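Local structure of lipocalin AI-4 (Rhodnius prolixus, 5HA0) at residues F91-A96 with L108-L113; W31-S36 with N122-N127; V65-S70 with F81-T86; A23-T28 with D101-A106. The protein probably sequesters cysteinyl leukotrienes released by the host of this blood-feeding bug, and is seen here with leukotriene D4 bound inside its barrel. All coordinates share one frame; numbering follows the deposited sequence.

In the fold
Contacts 1 to 3 pair antiparallel neighbours of one curled lipocalin sheet, and all three touch the bound leukotriene. Contacts 1 and 2 are buried. They adjoin where strand 105-112 pairs with strand 120-127, and their inner faces mix apolar side chains with Arg-110 and Asn-122, which hold the ligand's C1 carboxylate. Contact 3, one strand further round, is buried only on its inward face, which carries a disulfide, while Lys-66, Gln-82 and Thr-84 project outward. Contact 4 differs in kind: a short helix meets the turn that leads into strand 105-112, through packing and a water instead of strand pairing. Phe-26 connects it to contacts 1 and 2, and Phe-27 to contact 3.

Contact 1: F91-A96 with L108-L113; sequences FTSYMA and LYRCGL. With LTD ((5~{S},6~{R},7~{E},9~{E},11~{Z},14~{Z})-6-[(2~{R})-2-azanyl-3-(2-hydroxy-2-oxoethylamino)-3-oxidanylidene-propyl]sulfanyl-5-oxidanyl-icosa-7,9,11,14-tetraenoic acid), chain B.
Arg-110, whose CG lies 3.4 Å from Ser-93 OG, is a buried arginine on the inward face of a lipocalin barrel, and it grips the leukotriene's C1 carboxylate, the one on the fatty-acid chain, with two separate N-H groups. NE gives a bond to O2 of the ligand at 2.7 Å, and NH2 gives one to O1 at 2.8 Å that is almost perfectly straight (179°). The chain runs extended, with CG opposite the backbone N (chi1 -174°), and bends only at chi3, which turns the guanidinium edge toward the carboxylate while one flat face lies beneath C9 of the ligand's conjugated triene. Its remaining nitrogen, NH1, is bonded to Tyr-48 OH, so all three guanidinium nitrogens are engaged. Ser-93 OG, which bonds to Tyr-114 OH, borders the same pocket.

The backbone behind this site is a regular antiparallel hairpin. Tyr-94 and Cys-111 form one hydrogen-bonded pair, Ala-96 and Tyr-109 the next, with Met-95 facing Arg-110 between them. Side chains of Tyr-94, Cys-111 and Tyr-109 are on the outward face, where Cys-111 is joined to Cys-10 by a disulfide. Further along the inner face, Phe-91 lays its ring flat against the ligand's cysteinyl part, CB2 standing over the ring centre. Met-95 lies along the lipid tail with SD 3.6 Å from C17, and its CE meets Leu-108 CD2 at 3.6 Å.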
# COMPACT_ATOMS: atom_id res chain seq x y z
N PHE A 91 -8.09 7.89 10.12
CA PHE A 91 -8.56 6.60 9.65
C PHE A 91 -7.50 5.54 9.85
O PHE A 91 -6.34 5.84 10.08
CB PHE A 91 -8.96 6.67 8.17
CG PHE A 91 -7.83 7.01 7.23
CD1 PHE A 91 -7.53 8.33 6.92
CD2 PHE A 91 -7.07 6.01 6.65
CE1 PHE A 91 -6.49 8.63 6.06
CE2 PHE A 91 -6.03 6.30 5.80
CZ PHE A 91 -5.74 7.63 5.50
N THR A 92 -7.93 4.28 9.75
CA THR A 92 -7.02 3.15 9.84
C THR A 92 -6.98 2.43 8.50
O THR A 92 -8.00 2.28 7.84
CB THR A 92 -7.45 2.18 10.94
OG1 THR A 92 -7.63 2.91 12.16
CG2 THR A 92 -6.41 1.08 11.13
N SER A 93 -5.80 1.97 8.11
CA SER A 93 -5.66 1.27 6.84
C SER A 93 -4.69 0.12 7.02
O SER A 93 -3.73 0.23 7.78
CB SER A 93 -5.17 2.23 5.76
OG SER A 93 -5.14 1.58 4.50
N TYR A 94 -4.94 -0.99 6.33
CA TYR A 94 -4.11 -2.18 6.43
C TYR A 94 -3.41 -2.46 5.12
O TYR A 94 -3.99 -2.24 4.06
CB TYR A 94 -4.96 -3.39 6.83
CG TYR A 94 -5.64 -3.20 8.16
CD1 TYR A 94 -6.80 -2.44 8.28
CD2 TYR A 94 -5.11 -3.76 9.32
CE1 TYR A 94 -7.40 -2.23 9.50
CE2 TYR A 94 -5.71 -3.57 10.54
CZ TYR A 94 -6.86 -2.81 10.63
OH TYR A 94 -7.46 -2.62 11.84
N MET A 95 -2.17 -2.94 5.18
CA MET A 95 -1.42 -3.23 3.97
C MET A 95 -0.47 -4.41 4.15
O MET A 95 -0.03 -4.74 5.26
CB MET A 95 -0.64 -1.98 3.52
CG MET A 95 0.35 -1.45 4.58
SD MET A 95 1.97 -1.02 3.93
CE MET A 95 2.24 -2.67 3.37
N ALA A 96 -0.15 -5.05 3.04
CA ALA A 96 0.91 -6.05 2.99
C ALA A 96 1.70 -5.86 1.71
O ALA A 96 1.13 -5.54 0.66
CB ALA A 96 0.33 -7.45 3.05
N LEU A 108 1.74 -3.80 -3.57
CA LEU A 108 1.11 -3.88 -2.25
C LEU A 108 -0.36 -4.21 -2.36
O LEU A 108 -1.00 -3.93 -3.39
CB LEU A 108 1.26 -2.55 -1.49
CG LEU A 108 2.52 -2.37 -0.64
CD1 LEU A 108 3.77 -2.38 -1.50
CD2 LEU A 108 2.44 -1.08 0.17
N TYR A 109 -0.90 -4.82 -1.31
CA TYR A 109 -2.33 -4.94 -1.13
C TYR A 109 -2.73 -4.01 -0.00
O TYR A 109 -2.04 -3.95 1.01
CB TYR A 109 -2.70 -6.39 -0.80
CG TYR A 109 -4.15 -6.59 -0.46
CD1 TYR A 109 -5.14 -6.59 -1.44
CD2 TYR A 109 -4.54 -6.83 0.86
CE1 TYR A 109 -6.46 -6.79 -1.11
CE2 TYR A 109 -5.85 -7.03 1.20
CZ TYR A 109 -6.81 -7.01 0.21
OH TYR A 109 -8.14 -7.21 0.53
N ARG A 110 -3.83 -3.28 -0.17
CA ARG A 110 -4.31 -2.39 0.87
C ARG A 110 -5.79 -2.62 1.10
O ARG A 110 -6.52 -2.90 0.16
CB ARG A 110 -4.04 -0.94 0.48
CG ARG A 110 -4.39 0.05 1.57
CD ARG A 110 -3.83 1.43 1.29
NE ARG A 110 -4.41 2.03 0.09
CZ ARG A 110 -3.93 3.14 -0.50
NH1 ARG A 110 -2.86 3.74 -0.01
NH2 ARG A 110 -4.51 3.61 -1.58
N CYS A 111 -6.22 -2.53 2.36
CA CYS A 111 -7.62 -2.76 2.68
C CYS A 111 -7.99 -2.02 3.95
O CYS A 111 -7.16 -1.83 4.84
CB CYS A 111 -7.89 -4.26 2.84
SG CYS A 111 -9.63 -4.77 3.01
N GLY A 112 -9.24 -1.59 4.05
CA GLY A 112 -9.71 -0.92 5.25
C GLY A 112 -11.21 -0.71 5.21
O GLY A 112 -11.83 -0.87 4.16
N LEU A 113 -11.78 -0.37 6.36
CA LEU A 113 -13.22 -0.12 6.47
C LEU A 113 -13.57 1.36 6.27
O LEU A 113 -14.57 1.69 5.63
CB LEU A 113 -13.75 -0.60 7.83
CG LEU A 113 -13.67 -2.11 8.01
CD1 LEU A 113 -13.98 -2.50 9.46
CD2 LEU A 113 -14.63 -2.79 7.06
O2 LTD B . -6.82 1.14 -0.87
C1 LTD B . -7.41 1.74 -1.79
O1 LTD B . -6.79 2.34 -2.70
C2 LTD B . -8.91 1.74 -1.80
C3 LTD B . -9.44 3.12 -1.43
C4 LTD B . -8.72 3.69 -0.22
C5 LTD B . -9.39 4.98 0.24
O3 LTD B . -9.19 6.01 -0.72
C6 LTD B . -8.88 5.43 1.60
C7 LTD B . -7.40 5.77 1.56
C8 LTD B . -6.50 5.09 2.29
C9 LTD B . -5.08 5.45 2.25
C10 LTD B . -4.17 4.91 3.06
C11 LTD B . -2.78 5.36 2.95
C12 LTD B . -1.74 4.92 3.67
C13 LTD B . -1.81 3.85 4.74
C14 LTD B . -1.84 2.47 4.10
C15 LTD B . -0.76 1.84 3.62
C16 LTD B . 0.63 2.43 3.67
C17 LTD B . 1.35 2.21 2.35
C18 LTD B . 2.83 2.56 2.49
C19 LTD B . 3.54 2.62 1.15
C20 LTD B . 5.01 2.95 1.35
O32 LTD B . -5.79 11.27 1.25
C21 LTD B . -6.48 10.35 1.72
O31 LTD B . -6.52 9.21 1.22
CA3 LTD B . -7.32 10.61 2.95
N3 LTD B . -8.11 9.44 3.29
C22 LTD B . -9.24 9.60 3.99
O33 LTD B . -9.62 10.70 4.34
CA2 LTD B . -10.05 8.39 4.35
CB2 LTD B . -9.44 7.10 3.80
SG2 LTD B . -9.85 6.89 2.06
N2 LTD B . -11.42 8.56 3.82
O HOH W 1 -10.53 1.48 8.37

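Contact 2: W31-S36 with N122-N127; sequences WYLTHS and NFLLFN. With LTD ((5~{S},6~{R},7~{E},9~{E},11~{Z},14~{Z})-6-[(2~{R})-2-azanyl-3-(2-hydroxy-2-oxoethylamino)-3-oxidanylidene-propyl]sulfanyl-5-oxidanyl-icosa-7,9,11,14-tetraenoic acid), chain B.
Backbone pairing between 31-36 and 122-127 is interrupted by a classic beta bulge in which Thr-34 and His-35 both face Leu-125. Tyr-32 and Asn-127 exchange two bonds; beyond them Leu-125 O accepts Thr-34 N at 3.0 Å and, more weakly, His-35 N at 3.3 Å, and Leu-125 N returns a bond to His-35 O.

Among polar side chains, Thr-34 OG1 is the meeting point. Asn-127 ND2 donates to it at 3.0 Å, with the hydroxyl lying in the amide plane, and His-35 ND1 shares a 2.8 Å hydrogen bond with it, the hydroxyl lying in the imidazole plane. Asn-127 ND2 also bonds to Glu-133 O, and two acceptors on this one nitrogen would hold the amide's rotation.

Apolar contacts fill the inward face. Leu-33 CD1 sits over one face of the Phe-126 ring, 4.0 Å from its centroid, while C19 of the leukotriene lies over the opposite face. Trp-31 crosses Phe-126 at about a right angle, CE3 reaching Phe-126 CB at 3.7 Å.

Toward the other end Asn-122 ND2 donates to ligand O1 at 2.9 Å, reinforcing the grip of Arg-110 on that carboxylate. Antiparallel pairing of the first long strand with the last is how a lipocalin barrel closes round its calyx.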
# COMPACT_ATOMS: atom_id res chain seq x y z
N TRP A 31 8.50 6.42 -2.04
CA TRP A 31 7.78 5.52 -2.94
C TRP A 31 6.67 6.29 -3.63
O TRP A 31 5.84 6.89 -2.95
CB TRP A 31 7.16 4.34 -2.20
CG TRP A 31 8.08 3.22 -1.76
CD1 TRP A 31 8.48 2.94 -0.48
CD2 TRP A 31 8.67 2.21 -2.59
NE1 TRP A 31 9.29 1.83 -0.47
CE2 TRP A 31 9.43 1.37 -1.75
CE3 TRP A 31 8.64 1.94 -3.96
CZ2 TRP A 31 10.14 0.27 -2.23
CZ3 TRP A 31 9.36 0.86 -4.45
CH2 TRP A 31 10.09 0.03 -3.58
N TYR A 32 6.65 6.27 -4.96
CA TYR A 32 5.56 6.90 -5.70
C TYR A 32 4.48 5.89 -6.05
O TYR A 32 4.77 4.81 -6.55
CB TYR A 32 6.08 7.53 -7.00
CG TYR A 32 7.06 8.66 -6.76
CD1 TYR A 32 8.41 8.40 -6.54
CD2 TYR A 32 6.63 9.99 -6.76
CE1 TYR A 32 9.31 9.43 -6.32
CE2 TYR A 32 7.52 11.03 -6.55
CZ TYR A 32 8.86 10.74 -6.33
OH TYR A 32 9.74 11.77 -6.10
N LEU A 33 3.22 6.24 -5.79
CA LEU A 33 2.11 5.35 -6.15
C LEU A 33 1.74 5.59 -7.60
O LEU A 33 1.04 6.54 -7.92
CB LEU A 33 0.92 5.60 -5.22
CG LEU A 33 -0.35 4.78 -5.47
CD1 LEU A 33 -0.04 3.30 -5.61
CD2 LEU A 33 -1.34 4.99 -4.34
N THR A 34 2.23 4.72 -8.48
CA THR A 34 2.11 5.01 -9.91
C THR A 34 0.93 4.31 -10.59
O THR A 34 0.45 4.79 -11.60
CB THR A 34 3.41 4.65 -10.68
OG1 THR A 34 3.70 3.25 -10.52
CG2 THR A 34 4.60 5.48 -10.19
N HIS A 35 0.50 3.16 -10.06
CA HIS A 35 -0.61 2.39 -10.65
C HIS A 35 -1.43 1.72 -9.58
O HIS A 35 -0.92 1.45 -8.50
CB HIS A 35 -0.11 1.29 -11.60
CG HIS A 35 0.73 1.78 -12.73
ND1 HIS A 35 2.01 2.27 -12.56
CD2 HIS A 35 0.51 1.77 -14.07
CE1 HIS A 35 2.52 2.60 -13.73
NE2 HIS A 35 1.63 2.31 -14.66
N SER A 36 -2.69 1.42 -9.87
CA SER A 36 -3.50 0.65 -8.94
C SER A 36 -4.59 -0.09 -9.70
O SER A 36 -4.96 0.30 -10.81
CB SER A 36 -4.11 1.56 -7.87
OG SER A 36 -4.90 2.58 -8.45
N ASN A 122 -7.54 -2.77 -2.56
CA ASN A 122 -6.88 -2.41 -3.79
C ASN A 122 -5.56 -3.12 -3.90
O ASN A 122 -5.00 -3.57 -2.88
CB ASN A 122 -6.65 -0.90 -3.84
CG ASN A 122 -6.79 -0.32 -5.23
OD1 ASN A 122 -6.78 -1.05 -6.23
ND2 ASN A 122 -6.90 1.00 -5.31
N PHE A 123 -5.07 -3.25 -5.12
CA PHE A 123 -3.66 -3.60 -5.32
C PHE A 123 -2.97 -2.37 -5.87
O PHE A 123 -3.48 -1.68 -6.76
CB PHE A 123 -3.49 -4.79 -6.26
CG PHE A 123 -3.83 -6.11 -5.62
CD1 PHE A 123 -5.13 -6.59 -5.63
CD2 PHE A 123 -2.85 -6.86 -4.99
CE1 PHE A 123 -5.44 -7.82 -5.05
CE2 PHE A 123 -3.15 -8.07 -4.40
CZ PHE A 123 -4.44 -8.56 -4.44
N LEU A 124 -1.79 -2.10 -5.32
CA LEU A 124 -1.07 -0.86 -5.57
C LEU A 124 0.32 -1.14 -6.10
O LEU A 124 1.02 -1.98 -5.55
CB LEU A 124 -0.95 -0.05 -4.27
CG LEU A 124 -2.22 0.19 -3.46
CD1 LEU A 124 -1.86 0.88 -2.15
CD2 LEU A 124 -3.21 1.03 -4.24
N LEU A 125 0.73 -0.43 -7.14
CA LEU A 125 2.10 -0.51 -7.59
C LEU A 125 2.83 0.77 -7.24
O LEU A 125 2.48 1.88 -7.72
CB LEU A 125 2.17 -0.76 -9.11
CG LEU A 125 3.59 -0.88 -9.67
CD1 LEU A 125 4.30 -2.09 -9.09
CD2 LEU A 125 3.57 -0.94 -11.21
N PHE A 126 3.86 0.61 -6.41
CA PHE A 126 4.76 1.69 -6.05
C PHE A 126 6.06 1.59 -6.81
O PHE A 126 6.55 0.50 -7.11
CB PHE A 126 5.04 1.66 -4.54
CG PHE A 126 3.85 2.01 -3.70
CD1 PHE A 126 2.92 1.04 -3.34
CD2 PHE A 126 3.67 3.30 -3.26
CE1 PHE A 126 1.82 1.37 -2.57
CE2 PHE A 126 2.57 3.63 -2.48
CZ PHE A 126 1.65 2.66 -2.13
N ASN A 127 6.62 2.76 -7.14
CA ASN A 127 7.87 2.85 -7.87
C ASN A 127 8.81 3.83 -7.19
O ASN A 127 8.37 4.85 -6.65
CB ASN A 127 7.60 3.28 -9.32
CG ASN A 127 7.52 2.11 -10.27
OD1 ASN A 127 8.51 1.43 -10.49
ND2 ASN A 127 6.33 1.88 -10.85
O2 LTD B . -6.82 1.14 -0.87
C1 LTD B . -7.41 1.74 -1.79
O1 LTD B . -6.79 2.34 -2.70
C2 LTD B . -8.91 1.74 -1.80
C3 LTD B . -9.44 3.12 -1.43
C4 LTD B . -8.72 3.69 -0.22
C5 LTD B . -9.39 4.98 0.24
O3 LTD B . -9.19 6.01 -0.72
C6 LTD B . -8.88 5.43 1.60
C7 LTD B . -7.40 5.77 1.56
C8 LTD B . -6.50 5.09 2.29
C9 LTD B . -5.08 5.45 2.25
C10 LTD B . -4.17 4.91 3.06
C11 LTD B . -2.78 5.36 2.95
C12 LTD B . -1.74 4.92 3.67
C13 LTD B . -1.81 3.85 4.74
C14 LTD B . -1.84 2.47 4.10
C15 LTD B . -0.76 1.84 3.62
C16 LTD B . 0.63 2.43 3.67
C17 LTD B . 1.35 2.21 2.35
C18 LTD B . 2.83 2.56 2.49
C19 LTD B . 3.54 2.62 1.15
C20 LTD B . 5.01 2.95 1.35
O32 LTD B . -5.79 11.27 1.25
C21 LTD B . -6.48 10.35 1.72
O31 LTD B . -6.52 9.21 1.22
CA3 LTD B . -7.32 10.61 2.95
N3 LTD B . -8.11 9.44 3.29
C22 LTD B . -9.24 9.60 3.99
O33 LTD B . -9.62 10.70 4.34
CA2 LTD B . -10.05 8.39 4.35
CB2 LTD B . -9.44 7.10 3.80
SG2 LTD B . -9.85 6.89 2.06
N2 LTD B . -11.42 8.56 3.82

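Contact 3: V65-S70 with F81-T86; sequences VKCSGS and FQCTTT. With LTD ((5~{S},6~{R},7~{E},9~{E},11~{Z},14~{Z})-6-[(2~{R})-2-azanyl-3-(2-hydroxy-2-oxoethylamino)-3-oxidanylidene-propyl]sulfanyl-5-oxidanyl-icosa-7,9,11,14-tetraenoic acid), chain B.
Ser-68 O is approached by two groups of the facing strand: Gln-82 N donates a nearly straight bond of 2.9 Å (170°), and Phe-81 CA makes a CA-H...O contact with the same oxygen, CA to O 3.3 Å. Ser-68 N answers with a bond to Gln-82 O. Two residues along, Lys-66 and Thr-84 exchange bonds in the same fashion. Cys-67 with Cys-83 lies between the two as a non-hydrogen-bonded pair, and Val-65 with Thr-85 and Gly-69 with Phe-81 flank them as further pairs of that kind.

At the Cys-67/Cys-83 pair the strands are covalently joined. Cys-67 SG and Cys-83 SG make a right-handed disulfide (chi3 106°) between CA atoms only 4.0 Å apart. Both sulfurs lie beside their own backbone N and opposite the carbonyl carbon, which turns them toward one another across the pair. Cys-83 SG also touches the leukotriene, 3.9 Å from C13.

On the same inward face, the Phe-81 ring folds across its partner strand. Gly-69 CA lies over one face at 3.8 Å from the centroid, a CH-pi contact, and ligand C16 lies over the opposite face, so the ring is sandwiched between backbone and lipid. At the far end Val-65 CG2 meets Thr-85 CG2 at 4.0 Å, close to the glycine part of the ligand. Lys-66, Ser-68, Gln-82 and Thr-84 occupy the outward face, where Gln-82 OE1 bonds to Thr-92 OG1 and Ser-68 OG to Gln-55. This is an antiparallel beta hairpin with a cross-strand disulfide in a non-hydrogen-bonded pair, forming part of the wall of a lipocalin calyx.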
# COMPACT_ATOMS: atom_id res chain seq x y z
N VAL A 65 -0.97 13.71 4.70
CA VAL A 65 -1.42 12.66 5.60
C VAL A 65 -0.21 12.09 6.32
O VAL A 65 0.81 11.81 5.70
CB VAL A 65 -2.14 11.54 4.83
CG1 VAL A 65 -2.67 10.48 5.80
CG2 VAL A 65 -3.29 12.14 4.00
N LYS A 66 -0.34 11.92 7.63
CA LYS A 66 0.72 11.33 8.44
C LYS A 66 0.20 10.04 9.05
O LYS A 66 -0.89 10.02 9.61
CB LYS A 66 1.18 12.31 9.51
CG LYS A 66 1.78 13.59 8.94
CD LYS A 66 2.17 14.56 10.04
CE LYS A 66 2.72 15.85 9.46
NZ LYS A 66 1.83 16.43 8.42
N CYS A 67 0.98 8.97 8.92
CA CYS A 67 0.56 7.66 9.42
C CYS A 67 1.59 7.03 10.32
O CYS A 67 2.79 7.23 10.15
CB CYS A 67 0.28 6.69 8.27
SG CYS A 67 -0.93 7.26 7.04
N SER A 68 1.11 6.23 11.27
CA SER A 68 1.96 5.46 12.17
C SER A 68 1.60 3.98 12.04
O SER A 68 0.44 3.60 12.19
CB SER A 68 1.78 5.92 13.61
OG SER A 68 2.61 5.19 14.49
N GLY A 69 2.59 3.15 11.74
CA GLY A 69 2.33 1.74 11.51
C GLY A 69 2.74 0.80 12.62
O GLY A 69 3.55 1.10 13.49
N SER A 70 2.14 -0.38 12.57
CA SER A 70 2.50 -1.47 13.46
C SER A 70 2.17 -2.79 12.80
O SER A 70 1.30 -2.87 11.94
CB SER A 70 1.78 -1.35 14.80
OG SER A 70 0.38 -1.28 14.60
N PHE A 81 -1.93 0.88 9.76
CA PHE A 81 -1.51 2.28 9.81
C PHE A 81 -2.63 3.14 10.35
O PHE A 81 -3.76 3.08 9.88
CB PHE A 81 -1.05 2.79 8.42
CG PHE A 81 0.32 2.31 8.05
CD1 PHE A 81 1.43 3.03 8.45
CD2 PHE A 81 0.51 1.12 7.38
CE1 PHE A 81 2.72 2.57 8.16
CE2 PHE A 81 1.79 0.66 7.07
CZ PHE A 81 2.89 1.40 7.48
N GLN A 82 -2.30 3.93 11.36
CA GLN A 82 -3.21 4.92 11.92
C GLN A 82 -2.83 6.26 11.32
O GLN A 82 -1.71 6.73 11.53
CB GLN A 82 -3.12 4.93 13.44
CG GLN A 82 -4.23 5.72 14.11
CD GLN A 82 -5.60 5.22 13.70
OE1 GLN A 82 -5.82 4.02 13.54
NE2 GLN A 82 -6.54 6.15 13.52
N CYS A 83 -3.74 6.85 10.55
CA CYS A 83 -3.43 8.06 9.78
C CYS A 83 -4.29 9.25 10.19
O CYS A 83 -5.44 9.10 10.60
CB CYS A 83 -3.62 7.82 8.29
SG CYS A 83 -2.71 6.41 7.61
N THR A 84 -3.70 10.44 10.09
CA THR A 84 -4.42 11.69 10.32
C THR A 84 -4.19 12.61 9.13
O THR A 84 -3.14 12.54 8.49
CB THR A 84 -3.98 12.39 11.61
OG1 THR A 84 -2.56 12.62 11.57
CG2 THR A 84 -4.29 11.50 12.80
N THR A 85 -5.17 13.44 8.83
CA THR A 85 -5.10 14.33 7.67
C THR A 85 -5.13 15.79 8.10
O THR A 85 -5.55 16.11 9.21
CB THR A 85 -6.27 14.07 6.70
OG1 THR A 85 -7.47 14.63 7.24
CG2 THR A 85 -6.46 12.57 6.47
N THR A 86 -4.69 16.69 7.23
CA THR A 86 -4.63 18.08 7.66
C THR A 86 -6.01 18.72 7.74
O THR A 86 -6.16 19.78 8.33
CB THR A 86 -3.73 18.91 6.73
OG1 THR A 86 -4.12 18.69 5.37
CG2 THR A 86 -2.27 18.51 6.91
O2 LTD B . -6.82 1.14 -0.87
C1 LTD B . -7.41 1.74 -1.79
O1 LTD B . -6.79 2.34 -2.70
C2 LTD B . -8.91 1.74 -1.80
C3 LTD B . -9.44 3.12 -1.43
C4 LTD B . -8.72 3.69 -0.22
C5 LTD B . -9.39 4.98 0.24
O3 LTD B . -9.19 6.01 -0.72
C6 LTD B . -8.88 5.43 1.60
C7 LTD B . -7.40 5.77 1.56
C8 LTD B . -6.50 5.09 2.29
C9 LTD B . -5.08 5.45 2.25
C10 LTD B . -4.17 4.91 3.06
C11 LTD B . -2.78 5.36 2.95
C12 LTD B . -1.74 4.92 3.67
C13 LTD B . -1.81 3.85 4.74
C14 LTD B . -1.84 2.47 4.10
C15 LTD B . -0.76 1.84 3.62
C16 LTD B . 0.63 2.43 3.67
C17 LTD B . 1.35 2.21 2.35
C18 LTD B . 2.83 2.56 2.49
C19 LTD B . 3.54 2.62 1.15
C20 LTD B . 5.01 2.95 1.35
O32 LTD B . -5.79 11.27 1.25
C21 LTD B . -6.48 10.35 1.72
O31 LTD B . -6.52 9.21 1.22
CA3 LTD B . -7.32 10.61 2.95
N3 LTD B . -8.11 9.44 3.29
C22 LTD B . -9.24 9.60 3.99
O33 LTD B . -9.62 10.70 4.34
CA2 LTD B . -10.05 8.39 4.35
CB2 LTD B . -9.44 7.10 3.80
SG2 LTD B . -9.85 6.89 2.06
N2 LTD B . -11.42 8.56 3.82

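Contact 4: A23-T28 with D101-A106; sequences ANRFFT and DYANYA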
# COMPACT_ATOMS: atom_id res chain seq x y z
N ALA A 23 11.49 -5.58 6.11
CA ALA A 23 10.89 -4.29 6.43
C ALA A 23 11.90 -3.15 6.42
O ALA A 23 11.58 -2.03 6.00
CB ALA A 23 10.19 -4.37 7.79
N ASN A 24 13.13 -3.43 6.85
CA ASN A 24 14.17 -2.41 6.88
C ASN A 24 14.50 -1.86 5.51
O ASN A 24 14.82 -0.68 5.37
CB ASN A 24 15.43 -2.97 7.54
CG ASN A 24 15.49 -2.68 9.02
OD1 ASN A 24 14.88 -3.39 9.83
ND2 ASN A 24 16.21 -1.63 9.39
N ARG A 25 14.41 -2.70 4.48
CA ARG A 25 14.71 -2.24 3.13
C ARG A 25 13.51 -1.61 2.45
O ARG A 25 13.66 -0.77 1.56
CB ARG A 25 15.24 -3.39 2.27
CG ARG A 25 16.67 -3.81 2.56
CD ARG A 25 17.29 -4.44 1.32
NE ARG A 25 17.45 -3.46 0.24
CZ ARG A 25 17.65 -3.78 -1.04
NH1 ARG A 25 17.69 -5.05 -1.41
NH2 ARG A 25 17.79 -2.82 -1.94
N PHE A 26 12.30 -2.02 2.85
CA PHE A 26 11.11 -1.47 2.23
C PHE A 26 10.74 -0.09 2.79
O PHE A 26 10.47 0.84 2.04
CB PHE A 26 9.91 -2.40 2.37
CG PHE A 26 8.65 -1.81 1.81
CD1 PHE A 26 8.47 -1.73 0.44
CD2 PHE A 26 7.69 -1.26 2.64
CE1 PHE A 26 7.34 -1.15 -0.09
CE2 PHE A 26 6.56 -0.68 2.12
CZ PHE A 26 6.38 -0.62 0.74
N PHE A 27 10.73 0.03 4.12
CA PHE A 27 10.32 1.26 4.78
C PHE A 27 11.48 2.23 4.91
O PHE A 27 11.83 2.68 6.01
CB PHE A 27 9.71 0.95 6.15
CG PHE A 27 8.40 0.22 6.08
CD1 PHE A 27 7.26 0.87 5.65
CD2 PHE A 27 8.31 -1.12 6.42
CE1 PHE A 27 6.05 0.22 5.58
CE2 PHE A 27 7.10 -1.78 6.35
CZ PHE A 27 5.97 -1.11 5.93
N THR A 28 12.08 2.55 3.77
CA THR A 28 13.13 3.54 3.69
C THR A 28 12.98 4.27 2.36
O THR A 28 12.48 3.70 1.39
CB THR A 28 14.52 2.88 3.81
OG1 THR A 28 15.52 3.89 4.03
CG2 THR A 28 14.85 2.08 2.57
N ASP A 101 11.33 -5.53 -5.05
CA ASP A 101 12.78 -5.70 -5.17
C ASP A 101 13.49 -4.58 -4.39
O ASP A 101 14.72 -4.46 -4.43
CB ASP A 101 13.23 -5.74 -6.65
CG ASP A 101 13.15 -4.39 -7.34
OD1 ASP A 101 12.50 -3.47 -6.81
OD2 ASP A 101 13.75 -4.25 -8.44
N TYR A 102 12.69 -3.80 -3.67
CA TYR A 102 13.14 -2.74 -2.74
C TYR A 102 13.73 -1.51 -3.44
O TYR A 102 13.45 -0.38 -3.03
CB TYR A 102 14.14 -3.29 -1.72
CG TYR A 102 13.62 -4.49 -0.96
CD1 TYR A 102 12.70 -4.34 0.07
CD2 TYR A 102 14.03 -5.77 -1.29
CE1 TYR A 102 12.22 -5.44 0.76
CE2 TYR A 102 13.55 -6.87 -0.61
CZ TYR A 102 12.65 -6.69 0.41
OH TYR A 102 12.18 -7.81 1.08
N ALA A 103 14.52 -1.72 -4.48
CA ALA A 103 15.22 -0.64 -5.16
C ALA A 103 14.45 -0.03 -6.34
O ALA A 103 14.82 1.04 -6.83
CB ALA A 103 16.57 -1.12 -5.63
N ASN A 104 13.39 -0.69 -6.80
CA ASN A 104 12.66 -0.19 -7.96
C ASN A 104 11.16 -0.19 -7.80
O ASN A 104 10.51 0.83 -8.04
CB ASN A 104 13.02 -1.02 -9.19
CG ASN A 104 14.47 -0.90 -9.56
OD1 ASN A 104 14.92 0.14 -10.05
ND2 ASN A 104 15.23 -1.97 -9.35
N TYR A 105 10.59 -1.32 -7.39
CA TYR A 105 9.13 -1.43 -7.37
C TYR A 105 8.62 -2.19 -6.17
O TYR A 105 9.36 -2.95 -5.55
CB TYR A 105 8.64 -2.13 -8.65
CG TYR A 105 9.12 -3.56 -8.75
CD1 TYR A 105 8.45 -4.60 -8.11
CD2 TYR A 105 10.26 -3.87 -9.48
CE1 TYR A 105 8.91 -5.91 -8.19
CE2 TYR A 105 10.72 -5.17 -9.57
CZ TYR A 105 10.04 -6.18 -8.92
OH TYR A 105 10.52 -7.47 -9.03
N ALA A 106 7.34 -2.01 -5.87
CA ALA A 106 6.67 -2.80 -4.84
C ALA A 106 5.20 -2.93 -5.18
O ALA A 106 4.53 -1.93 -5.45
CB ALA A 106 6.85 -2.17 -3.45
O HOH W 2 16.61 -6.43 -3.96
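Phe-26, the last residue of helix 23-26, comes closest to the other backbone at Tyr-102, their CA atoms 5.5 Å apart. Just beyond it Phe-27 is the centre of an inverse gamma turn. The facing segment is the turn before strand 105-112, where Tyr-102 takes a positive phi (71°). An Asx motif organises that turn: Asp-101 OD1 accepts Asn-104 N and Tyr-105 N, each at 2.9 Å, from opposite faces of the carboxylate plane, and OD2 accepts Asn-104 ND2.

Tyr-102 is the chief side chain across the interface. Its CB lies over the centre of the Arg-25 guanidinium, 3.6 Å from CZ, with the guanidinium and ring planes 33° apart, while Arg-25 CB touches Tyr-102 CD1 at 3.5 Å. A water extends this edge, giving a bond to Asp-101 O at 2.8 Å and receiving a weak one from Arg-25 NH1. Deeper in, the rim of the Phe-26 ring meets Ala-106 CB, CE1 approaching to 3.5 Å; CG opposite the backbone N (chi1 176°) sends the ring that way.

Tyr-102 OH bonds to Asp-22 N, just before the helix. Phe-26 stacks on Trp-31 of strand 30-36 and touches Val-97 of strand 90-100, placing the helix across one end of the barrel beside the leukotriene's tail.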